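Local coordinates for protein ATP-dependent DNA helicase (Mycobacterium smegmatis, PDB 5V9X) that unwinds RNA:DNA hybrids as a 3'-to-5' helicase that tracks along single-stranded DNA, driven by ATP hydrolysis, at residues E168-S176 with Q539-I549; V477-A485 with L495-L504. All blocks are in the same frame, centred on the assembly; numbering follows the deposited sequence.

Contact 1: E168-S176 with Q539-I549. With nucleotides of chain B.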
loop_
_atom_site.group_PDB
_atom_site.type_symbol
_atom_site.label_atom_id
_atom_site.label_comp_id
_atom_site.label_asym_id
_atom_site.label_seq_id
_atom_site.Cartn_x
_atom_site.Cartn_y
_atom_site.Cartn_z
ATOM N N GLU A 168 -0.144 0.636 14.739
ATOM C CA GLU A 168 0.543 1.729 15.418
ATOM C C GLU A 168 0.070 1.865 16.860
ATOM O O GLU A 168 0.881 2.020 17.780
ATOM C CB GLU A 168 0.327 3.039 14.654
ATOM C CG GLU A 168 1.077 3.149 13.329
ATOM C CD GLU A 168 0.490 2.278 12.230
ATOM O OE1 GLU A 168 -0.628 1.747 12.411
ATOM O OE2 GLU A 168 1.151 2.124 11.179
ATOM N N SER A 169 -1.245 1.808 17.079
ATOM C CA SER A 169 -1.766 1.986 18.431
ATOM C C SER A 169 -1.487 0.769 19.303
ATOM O O SER A 169 -1.255 0.910 20.510
ATOM C CB SER A 169 -3.261 2.287 18.387
ATOM O OG SER A 169 -3.488 3.654 18.093
ATOM N N LEU A 170 -1.511 -0.433 18.721
ATOM C CA LEU A 170 -1.077 -1.611 19.466
ATOM C C LEU A 170 0.352 -1.441 19.958
ATOM O O LEU A 170 0.686 -1.837 21.081
ATOM C CB LEU A 170 -1.194 -2.866 18.601
ATOM C CG LEU A 170 -0.732 -4.156 19.285
ATOM C CD1 LEU A 170 -1.589 -4.440 20.512
ATOM C CD2 LEU A 170 -0.752 -5.337 18.325
ATOM N N PHE A 171 1.204 -0.839 19.128
ATOM C CA PHE A 171 2.569 -0.532 19.538
ATOM C C PHE A 171 2.584 0.400 20.744
ATOM O O PHE A 171 3.383 0.217 21.671
ATOM C CB PHE A 171 3.317 0.083 18.356
ATOM C CG PHE A 171 4.757 0.407 18.633
ATOM C CD1 PHE A 171 5.716 -0.593 18.654
ATOM C CD2 PHE A 171 5.158 1.720 18.824
ATOM C CE1 PHE A 171 7.043 -0.290 18.885
ATOM C CE2 PHE A 171 6.483 2.027 19.055
ATOM C CZ PHE A 171 7.425 1.021 19.084
ATOM N N LEU A 172 1.693 1.397 20.756
ATOM C CA LEU A 172 1.664 2.356 21.856
ATOM C C LEU A 172 1.236 1.695 23.160
ATOM O O LEU A 172 1.831 1.948 24.215
ATOM C CB LEU A 172 0.732 3.518 21.513
ATOM C CG LEU A 172 1.090 4.291 20.241
ATOM C CD1 LEU A 172 0.076 5.394 19.963
ATOM C CD2 LEU A 172 2.491 4.861 20.343
ATOM N N MET A 173 0.211 0.844 23.110
ATOM C CA MET A 173 -0.251 0.183 24.325
ATOM C C MET A 173 0.810 -0.764 24.873
ATOM O O MET A 173 0.975 -0.883 26.092
ATOM C CB MET A 173 -1.551 -0.565 24.051
ATOM C CG MET A 173 -2.673 0.323 23.550
ATOM S SD MET A 173 -4.218 -0.577 23.385
ATOM C CE MET A 173 -4.490 -1.069 25.090
ATOM N N LEU A 174 1.534 -1.449 23.987
ATOM C CA LEU A 174 2.607 -2.334 24.422
ATOM C C LEU A 174 3.797 -1.569 24.987
ATOM O O LEU A 174 4.637 -2.168 25.669
ATOM C CB LEU A 174 3.059 -3.216 23.259
ATOM C CG LEU A 174 2.031 -4.236 22.775
ATOM C CD1 LEU A 174 2.428 -4.786 21.415
ATOM C CD2 LEU A 174 1.885 -5.357 23.788
ATOM N N THR A 175 3.887 -0.270 24.720
ATOM C CA THR A 175 4.975 0.572 25.202
ATOM C C THR A 175 4.467 1.551 26.260
ATOM O O THR A 175 4.879 2.711 26.321
ATOM C CB THR A 175 5.637 1.303 24.035
ATOM O OG1 THR A 175 5.763 0.400 22.929
ATOM C CG2 THR A 175 7.031 1.796 24.413
ATOM N N SER A 176 3.556 1.083 27.105
ATOM C CA SER A 176 2.990 1.895 28.172
ATOM C C SER A 176 2.334 0.958 29.175
ATOM O O SER A 176 2.337 -0.264 29.005
ATOM C CB SER A 176 1.992 2.921 27.625
ATOM O OG SER A 176 0.963 2.287 26.884
ATOM N N GLN A 539 10.867 6.127 26.295
ATOM C CA GLN A 539 9.461 5.831 26.039
ATOM C C GLN A 539 8.795 6.960 25.266
ATOM O O GLN A 539 8.113 6.723 24.264
ATOM C CB GLN A 539 8.725 5.580 27.354
ATOM C CG GLN A 539 7.276 5.179 27.167
ATOM C CD GLN A 539 6.443 5.412 28.408
ATOM O OE1 GLN A 539 6.767 6.265 29.234
ATOM N NE2 GLN A 539 5.360 4.654 28.545
ATOM N N ARG A 540 8.980 8.204 25.722
ATOM C CA ARG A 540 8.411 9.341 25.005
ATOM C C ARG A 540 8.956 9.428 23.586
ATOM O O ARG A 540 8.275 9.934 22.686
ATOM C CB ARG A 540 8.688 10.641 25.762
ATOM C CG ARG A 540 7.834 11.807 25.292
ATOM C CD ARG A 540 8.159 13.091 26.031
ATOM N NE ARG A 540 7.180 14.136 25.740
ATOM C CZ ARG A 540 7.336 15.418 26.056
ATOM N NH1 ARG A 540 8.440 15.826 26.669
ATOM N NH2 ARG A 540 6.389 16.296 25.753
ATOM N N LEU A 541 10.175 8.934 23.367
ATOM C CA LEU A 541 10.734 8.909 22.022
ATOM C C LEU A 541 10.052 7.856 21.156
ATOM O O LEU A 541 9.768 8.102 19.978
ATOM C CB LEU A 541 12.235 8.652 22.092
ATOM C CG LEU A 541 12.903 8.343 20.756
ATOM C CD1 LEU A 541 12.853 9.551 19.840
ATOM C CD2 LEU A 541 14.327 7.903 20.989
ATOM N N ALA A 542 9.784 6.677 21.721
ATOM C CA ALA A 542 9.190 5.602 20.933
ATOM C C ALA A 542 7.723 5.880 20.633
ATOM O O ALA A 542 7.254 5.624 19.518
ATOM C CB ALA A 542 9.344 4.268 21.663
ATOM N N VAL A 543 6.982 6.402 21.608
ATOM C CA VAL A 543 5.546 6.570 21.414
ATOM C C VAL A 543 5.240 7.755 20.500
ATOM O O VAL A 543 4.195 7.776 19.841
ATOM C CB VAL A 543 4.833 6.696 22.771
ATOM C CG1 VAL A 543 5.069 5.445 23.605
ATOM C CG2 VAL A 543 5.313 7.926 23.516
ATOM N N THR A 544 6.127 8.745 20.427
ATOM C CA THR A 544 5.961 9.854 19.498
ATOM C C THR A 544 6.635 9.599 18.154
ATOM O O THR A 544 6.760 10.528 17.350
ATOM C CB THR A 544 6.497 11.151 20.113
ATOM O OG1 THR A 544 7.877 10.990 20.461
ATOM C CG2 THR A 544 5.697 11.521 21.356
ATOM N N SER A 545 7.060 8.360 17.891
ATOM C CA SER A 545 7.754 8.053 16.644
ATOM C C SER A 545 6.804 8.017 15.456
ATOM O O SER A 545 7.191 8.395 14.344
ATOM C CB SER A 545 8.478 6.713 16.760
ATOM O OG SER A 545 7.557 5.637 16.707
ATOM N N GLY A 546 5.573 7.559 15.661
ATOM C CA GLY A 546 4.627 7.407 14.580
ATOM C C GLY A 546 4.647 6.061 13.892
ATOM O O GLY A 546 3.824 5.831 12.998
ATOM N N GLY A 547 5.557 5.167 14.272
ATOM C CA GLY A 547 5.590 3.835 13.701
ATOM C C GLY A 547 6.524 3.692 12.518
ATOM O O GLY A 547 7.641 4.217 12.531
ATOM N N ALA A 548 6.075 2.980 11.484
ATOM C CA ALA A 548 6.908 2.705 10.321
ATOM C C ALA A 548 6.638 3.629 9.142
ATOM O O ALA A 548 7.511 3.771 8.279
ATOM C CB ALA A 548 6.720 1.253 9.866
ATOM N N ILE A 549 5.469 4.253 9.079
ATOM C CA ILE A 549 5.151 5.123 7.941
ATOM C C ILE A 549 6.094 6.322 7.946
ATOM O O ILE A 549 6.233 6.992 8.984
ATOM C CB ILE A 549 3.690 5.566 7.999
ATOM C CG1 ILE A 549 2.765 4.368 7.764
ATOM C CG2 ILE A 549 3.421 6.655 6.970
ATOM C CD1 ILE A 549 1.296 4.682 7.941
ATOM P P DG B 9 -5.765 5.610 8.241
ATOM O OP1 DG B 9 -6.973 4.833 8.595
ATOM O OP2 DG B 9 -5.887 7.024 7.816
ATOM O "O5'" DG B 9 -4.745 5.550 9.461
ATOM C "C5'" DG B 9 -4.209 4.299 9.867
ATOM C "C4'" DG B 9 -3.115 4.490 10.898
ATOM O "O4'" DG B 9 -1.940 5.047 10.256
ATOM C "C3'" DG B 9 -3.469 5.432 12.043
ATOM O "O3'" DG B 9 -2.972 4.913 13.264
ATOM C "C2'" DG B 9 -2.777 6.739 11.658
ATOM C "C1'" DG B 9 -1.555 6.244 10.895
ATOM N N9 DG B 9 -1.100 7.174 9.867
ATOM C C8 DG B 9 -1.821 7.630 8.790
ATOM N N7 DG B 9 -1.155 8.453 8.031
ATOM C C5 DG B 9 0.088 8.548 8.638
ATOM C C6 DG B 9 1.226 9.297 8.262
ATOM O O6 DG B 9 1.362 10.048 7.288
ATOM N N1 DG B 9 2.281 9.112 9.151
ATOM C C2 DG B 9 2.241 8.302 10.263
ATOM N N2 DG B 9 3.361 8.250 11.002
ATOM N N3 DG B 9 1.177 7.593 10.626
ATOM C C4 DG B 9 0.141 7.766 9.769
ATOM P P DG B 11 -1.529 9.376 19.083
ATOM O OP1 DG B 11 -2.733 8.516 19.084
ATOM O OP2 DG B 11 -1.652 10.850 19.118
ATOM O "O5'" DG B 11 -0.594 8.960 20.303
ATOM C "C5'" DG B 11 0.632 9.630 20.510
ATOM C "C4'" DG B 11 1.355 9.032 21.694
ATOM O "O4'" DG B 11 2.435 9.903 22.091
ATOM C "C3'" DG B 11 0.482 8.821 22.929
ATOM O "O3'" DG B 11 0.570 7.472 23.346
ATOM C "C2'" DG B 11 1.051 9.788 23.975
ATOM C "C1'" DG B 11 2.477 10.005 23.491
ATOM N N9 DG B 11 3.013 11.320 23.819
ATOM C C8 DG B 11 4.089 11.604 24.627
ATOM N N7 DG B 11 4.341 12.880 24.724
ATOM C C5 DG B 11 3.374 13.479 23.926
ATOM C C6 DG B 11 3.143 14.845 23.641
ATOM O O6 DG B 11 3.768 15.831 24.053
ATOM N N1 DG B 11 2.058 15.016 22.785
ATOM C C2 DG B 11 1.294 13.995 22.269
ATOM N N2 DG B 11 0.287 14.352 21.457
ATOM N N3 DG B 11 1.501 12.711 22.527
ATOM C C4 DG B 11 2.553 12.530 23.360
ATOM P P DT B 8 -4.915 8.955 3.685
ATOM O OP1 DT B 8 -6.364 9.223 3.794
ATOM O OP2 DT B 8 -3.948 10.015 4.047
ATOM O "O5'" DT B 8 -4.562 7.651 4.539
ATOM C "C5'" DT B 8 -5.132 6.395 4.187
ATOM C "C4'" DT B 8 -4.354 5.253 4.817
ATOM O "O4'" DT B 8 -3.081 5.108 4.165
ATOM C "C3'" DT B 8 -4.022 5.443 6.288
ATOM O "O3'" DT B 8 -5.007 4.803 7.078
ATOM C "C2'" DT B 8 -2.640 4.774 6.454
ATOM C "C1'" DT B 8 -2.229 4.401 5.025
ATOM N N1 DT B 8 -0.820 4.755 4.690
ATOM C C2 DT B 8 0.084 3.749 4.444
ATOM O O2 DT B 8 -0.206 2.568 4.484
ATOM N N3 DT B 8 1.350 4.177 4.145
ATOM C C4 DT B 8 1.793 5.486 4.071
ATOM O O4 DT B 8 2.954 5.771 3.793
ATOM C C5 DT B 8 0.793 6.493 4.341
ATOM C C7 DT B 8 1.154 7.946 4.289
ATOM C C6 DT B 8 -0.449 6.083 4.634
#
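Gln539 reaches Thr175 with its extended side chain, CG anti to the backbone N (chi1 -176°), and NE2 donates a nearly straight hydrogen bond (3.0 Å, 173°) to Thr175 O; the oxygen lies in the amide plane. NE2 also bonds a DNA phosphate. Arg540 turns to the DNA instead: NE bonds N7 of DG11 of chain B at 3.3 Å and NH2 bonds O6, both on the Hoogsteen edge of the guanine. Ala542 O sits at the edge of the Phe171 ring, 3.7 Å from CE2, and accepts from both N and OG of Ser545. Val543 divides its branches, CG1 against Thr175 O and CG2 against C1' of DG11 at 3.5 Å, while Leu172 CD2 packs on Val543 CB at 3.8 Å. Ser545 OG closes an ST turn with Gly547 N. Gly546 O then takes a bond of 3.2 Å from N2 of DG9 of chain B. Ile549 puts CG2 against the bases of DG9 and DT8 of chain B, and its CD1 lies 4.1 Å from Glu168 OE2, which is salt-bridged to Arg201. The arrangement is consistent with the junction of the first RecA-like domain and the winged-helix region of a superfamily 2 helicase, lined by the tracking strand.

Contact 2: V477-A485 with L495-L504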
loop_
_atom_site.group_PDB
_atom_site.type_symbol
_atom_site.label_atom_id
_atom_site.label_comp_id
_atom_site.label_asym_id
_atom_site.label_seq_id
_atom_site.Cartn_x
_atom_site.Cartn_y
_atom_site.Cartn_z
ATOM N N VAL A 477 15.578 -5.379 29.566
ATOM C CA VAL A 477 15.289 -6.568 28.774
ATOM C C VAL A 477 16.566 -7.378 28.592
ATOM O O VAL A 477 17.676 -6.835 28.531
ATOM C CB VAL A 477 14.656 -6.202 27.412
ATOM C CG1 VAL A 477 15.714 -5.729 26.420
ATOM C CG2 VAL A 477 13.862 -7.374 26.854
ATOM N N ASP A 478 16.398 -8.696 28.532
ATOM C CA ASP A 478 17.504 -9.604 28.264
ATOM C C ASP A 478 17.784 -9.608 26.766
ATOM O O ASP A 478 16.882 -9.875 25.964
ATOM C CB ASP A 478 17.168 -11.009 28.760
ATOM C CG ASP A 478 18.353 -11.954 28.699
ATOM O OD1 ASP A 478 19.497 -11.473 28.556
ATOM O OD2 ASP A 478 18.140 -13.181 28.791
ATOM N N ALA A 479 19.030 -9.304 26.389
ATOM C CA ALA A 479 19.385 -9.258 24.974
ATOM C C ALA A 479 19.137 -10.596 24.291
ATOM O O ALA A 479 18.734 -10.633 23.121
ATOM C CB ALA A 479 20.845 -8.839 24.809
ATOM N N ASP A 480 19.358 -11.703 25.003
ATOM C CA ASP A 480 19.085 -13.017 24.430
ATOM C C ASP A 480 17.591 -13.218 24.208
ATOM O O ASP A 480 17.170 -13.681 23.141
ATOM C CB ASP A 480 19.644 -14.114 25.338
ATOM C CG ASP A 480 21.158 -14.183 25.304
ATOM O OD1 ASP A 480 21.744 -13.863 24.248
ATOM O OD2 ASP A 480 21.762 -14.560 26.332
ATOM N N ALA A 481 16.774 -12.875 25.210
ATOM C CA ALA A 481 15.332 -13.063 25.089
ATOM C C ALA A 481 14.751 -12.182 23.991
ATOM O O ALA A 481 13.863 -12.612 23.244
ATOM C CB ALA A 481 14.651 -12.776 26.427
ATOM N N TRP A 482 15.234 -10.942 23.882
ATOM C CA TRP A 482 14.768 -10.065 22.813
ATOM C C TRP A 482 15.161 -10.614 21.447
ATOM O O TRP A 482 14.389 -10.517 20.488
ATOM C CB TRP A 482 15.316 -8.652 23.022
ATOM C CG TRP A 482 14.914 -7.643 21.972
ATOM C CD1 TRP A 482 15.736 -6.753 21.343
ATOM C CD2 TRP A 482 13.599 -7.421 21.438
ATOM N NE1 TRP A 482 15.019 -5.992 20.453
ATOM C CE2 TRP A 482 13.705 -6.382 20.489
ATOM C CE3 TRP A 482 12.345 -7.998 21.666
ATOM C CZ2 TRP A 482 12.607 -5.911 19.771
ATOM C CZ3 TRP A 482 11.257 -7.528 20.951
ATOM C CH2 TRP A 482 11.396 -6.495 20.016
ATOM N N PHE A 483 16.348 -11.216 21.347
ATOM C CA PHE A 483 16.743 -11.865 20.100
ATOM C C PHE A 483 15.882 -13.092 19.820
ATOM O O PHE A 483 15.510 -13.346 18.668
ATOM C CB PHE A 483 18.222 -12.244 20.155
ATOM C CG PHE A 483 18.749 -12.839 18.878
ATOM C CD1 PHE A 483 18.841 -12.073 17.725
ATOM C CD2 PHE A 483 19.171 -14.159 18.834
ATOM C CE1 PHE A 483 19.332 -12.618 16.550
ATOM C CE2 PHE A 483 19.664 -14.707 17.662
ATOM C CZ PHE A 483 19.744 -13.936 16.520
ATOM N N ASP A 484 15.551 -13.861 20.862
ATOM C CA ASP A 484 14.725 -15.052 20.676
ATOM C C ASP A 484 13.331 -14.688 20.182
ATOM O O ASP A 484 12.751 -15.404 19.358
ATOM C CB ASP A 484 14.633 -15.841 21.982
ATOM C CG ASP A 484 15.960 -16.446 22.394
ATOM O OD1 ASP A 484 16.749 -16.823 21.500
ATOM O OD2 ASP A 484 16.213 -16.547 23.614
ATOM N N ALA A 485 12.773 -13.583 20.682
ATOM C CA ALA A 485 11.446 -13.163 20.241
ATOM C C ALA A 485 11.492 -12.582 18.834
ATOM O O ALA A 485 10.590 -12.826 18.025
ATOM C CB ALA A 485 10.867 -12.146 21.223
ATOM N N LEU A 495 17.673 -13.469 10.904
ATOM C CA LEU A 495 18.494 -12.353 11.359
ATOM C C LEU A 495 19.815 -12.851 11.937
ATOM O O LEU A 495 19.806 -13.601 12.927
ATOM C CB LEU A 495 17.737 -11.537 12.406
ATOM C CG LEU A 495 18.462 -10.333 13.014
ATOM C CD1 LEU A 495 18.824 -9.317 11.941
ATOM C CD2 LEU A 495 17.612 -9.688 14.098
ATOM N N PRO A 496 20.956 -12.482 11.358
ATOM C CA PRO A 496 22.239 -12.862 11.959
ATOM C C PRO A 496 22.417 -12.186 13.310
ATOM O O PRO A 496 22.096 -11.008 13.481
ATOM C CB PRO A 496 23.273 -12.369 10.940
ATOM C CG PRO A 496 22.504 -12.144 9.668
ATOM C CD PRO A 496 21.132 -11.739 10.100
ATOM N N ARG A 497 22.926 -12.950 14.281
ATOM C CA ARG A 497 23.189 -12.380 15.599
ATOM C C ARG A 497 24.161 -11.210 15.515
ATOM O O ARG A 497 24.105 -10.297 16.347
ATOM C CB ARG A 497 23.726 -13.457 16.543
ATOM C CG ARG A 497 23.899 -12.999 17.987
ATOM C CD ARG A 497 22.600 -12.433 18.543
ATOM N NE ARG A 497 22.687 -12.101 19.965
ATOM C CZ ARG A 497 22.289 -12.906 20.946
ATOM N NH1 ARG A 497 21.781 -14.097 20.662
ATOM N NH2 ARG A 497 22.399 -12.523 22.210
ATOM N N SER A 498 25.050 -11.217 14.516
ATOM C CA SER A 498 25.958 -10.091 14.325
ATOM C C SER A 498 25.194 -8.820 13.971
ATOM O O SER A 498 25.490 -7.743 14.503
ATOM C CB SER A 498 26.983 -10.424 13.241
ATOM O OG SER A 498 26.345 -10.711 12.008
ATOM N N ALA A 499 24.205 -8.924 13.076
ATOM C CA ALA A 499 23.388 -7.761 12.748
ATOM C C ALA A 499 22.562 -7.303 13.945
ATOM O O ALA A 499 22.333 -6.099 14.118
ATOM C CB ALA A 499 22.476 -8.078 11.561
ATOM N N PHE A 500 22.109 -8.242 14.775
ATOM C CA PHE A 500 21.366 -7.879 15.975
ATOM C C PHE A 500 22.239 -7.080 16.934
ATOM O O PHE A 500 21.861 -5.987 17.371
ATOM C CB PHE A 500 20.826 -9.142 16.650
ATOM C CG PHE A 500 20.037 -8.876 17.902
ATOM C CD1 PHE A 500 18.736 -8.404 17.829
ATOM C CD2 PHE A 500 20.589 -9.117 19.152
ATOM C CE1 PHE A 500 18.005 -8.164 18.978
ATOM C CE2 PHE A 500 19.862 -8.881 20.301
ATOM C CZ PHE A 500 18.568 -8.403 20.215
ATOM N N GLU A 501 23.418 -7.611 17.269
ATOM C CA GLU A 501 24.322 -6.893 18.161
ATOM C C GLU A 501 24.785 -5.584 17.538
ATOM O O GLU A 501 24.952 -4.582 18.240
ATOM C CB GLU A 501 25.523 -7.770 18.519
ATOM C CG GLU A 501 25.168 -9.108 19.155
ATOM C CD GLU A 501 24.493 -8.969 20.509
ATOM O OE1 GLU A 501 24.588 -7.887 21.127
ATOM O OE2 GLU A 501 23.867 -9.953 20.958
ATOM N N ALA A 502 24.992 -5.572 16.217
ATOM C CA ALA A 502 25.368 -4.335 15.540
ATOM C C ALA A 502 24.312 -3.254 15.739
ATOM O O ALA A 502 24.646 -2.083 15.958
ATOM C CB ALA A 502 25.594 -4.595 14.051
ATOM N N THR A 503 23.034 -3.627 15.673
ATOM C CA THR A 503 21.971 -2.657 15.912
ATOM C C THR A 503 21.976 -2.175 17.360
ATOM O O THR A 503 21.794 -0.980 17.621
ATOM C CB THR A 503 20.613 -3.263 15.552
ATOM O OG1 THR A 503 20.574 -3.556 14.149
ATOM C CG2 THR A 503 19.488 -2.300 15.894
ATOM N N LEU A 504 22.194 -3.087 18.312
ATOM C CA LEU A 504 22.228 -2.691 19.717
ATOM C C LEU A 504 23.406 -1.765 20.001
ATOM O O LEU A 504 23.299 -0.849 20.824
ATOM C CB LEU A 504 22.296 -3.925 20.617
ATOM C CG LEU A 504 21.207 -4.989 20.475
ATOM C CD1 LEU A 504 21.294 -5.979 21.624
ATOM C CD2 LEU A 504 19.829 -4.360 20.414
#
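The Phe483 ring carries the CD methylene of Arg497 on one face, 3.6 Å from the ring centroid and directly over its centre, a CH-pi contact; Leu495 O lies at its edge. The Phe500 ring is covered on both sides, by Phe483 CD1 on one face and by Leu504 CG of its own helix on the other, with Trp482 CD1 at its edge, 3.5 Å from Phe500 CZ. The rings of Phe483 and Phe500 meet obliquely, their planes 54° apart, and Phe483 CB contributes a second CH-pi contact over the Phe500 face. Trp482 turns its indole nitrogen to Thr468 on helix 461-471, which lies against the same cluster.

The Arg497 side chain runs over the Phe483 ring. Its bend at chi2 (55°) lays CD on Phe483 and carries the guanidinium toward Asp480, leaving CZ off-centre over the ring, a cation-pi contact at 4.5 Å from the centroid. NH2 bonds Asp480 OD1 nearly straight, with the oxygen in the guanidinium plane, although the carboxylate plane is turned steeply against it. NE donates to Glu501 OE2 at 2.6 Å, one helical turn on, and NH2 adds a weak bond to the same oxygen; Glu501 OE1 is held by Tyr525 OH. Ala479 CB completes the apolar side, 4.3 Å from Leu504 CD1.

Helices 479-485 and 497-504 cross at 123° with their axes 11.4 Å apart, a gap bridged by large aromatic side chains. Two carboxylates, one from each helix, hold the Arg497 guanidinium between the helices, while its CD methylene covers one face of Phe483. The two acids probably stabilise its positive charge, and that charge in turn would offset their mutual repulsion at the solvent-facing side, where Asp480 is exposed.

Contact 1 and contact 2 have centres about 20 Å apart, and their nearest atoms are about 8 Å apart without touching. Along the chain the order is 168-176, then both segments of contact 2, then 539-549, so contact 2 falls entirely between the two halves of contact 1. Helix 461-471 stands between them: its residues touch Phe171 and Ala542 of contact 1 and Trp482 and Leu504 of contact 2. Contact 2 is internal to the winged-helix region, about 16 Å from the DNA at its nearest atom, whereas contact 1 joins that region to the first helicase domain beside the bound strand. The fold thus links a partly buried helix pair within the winged-helix region to the DNA-facing domain junction.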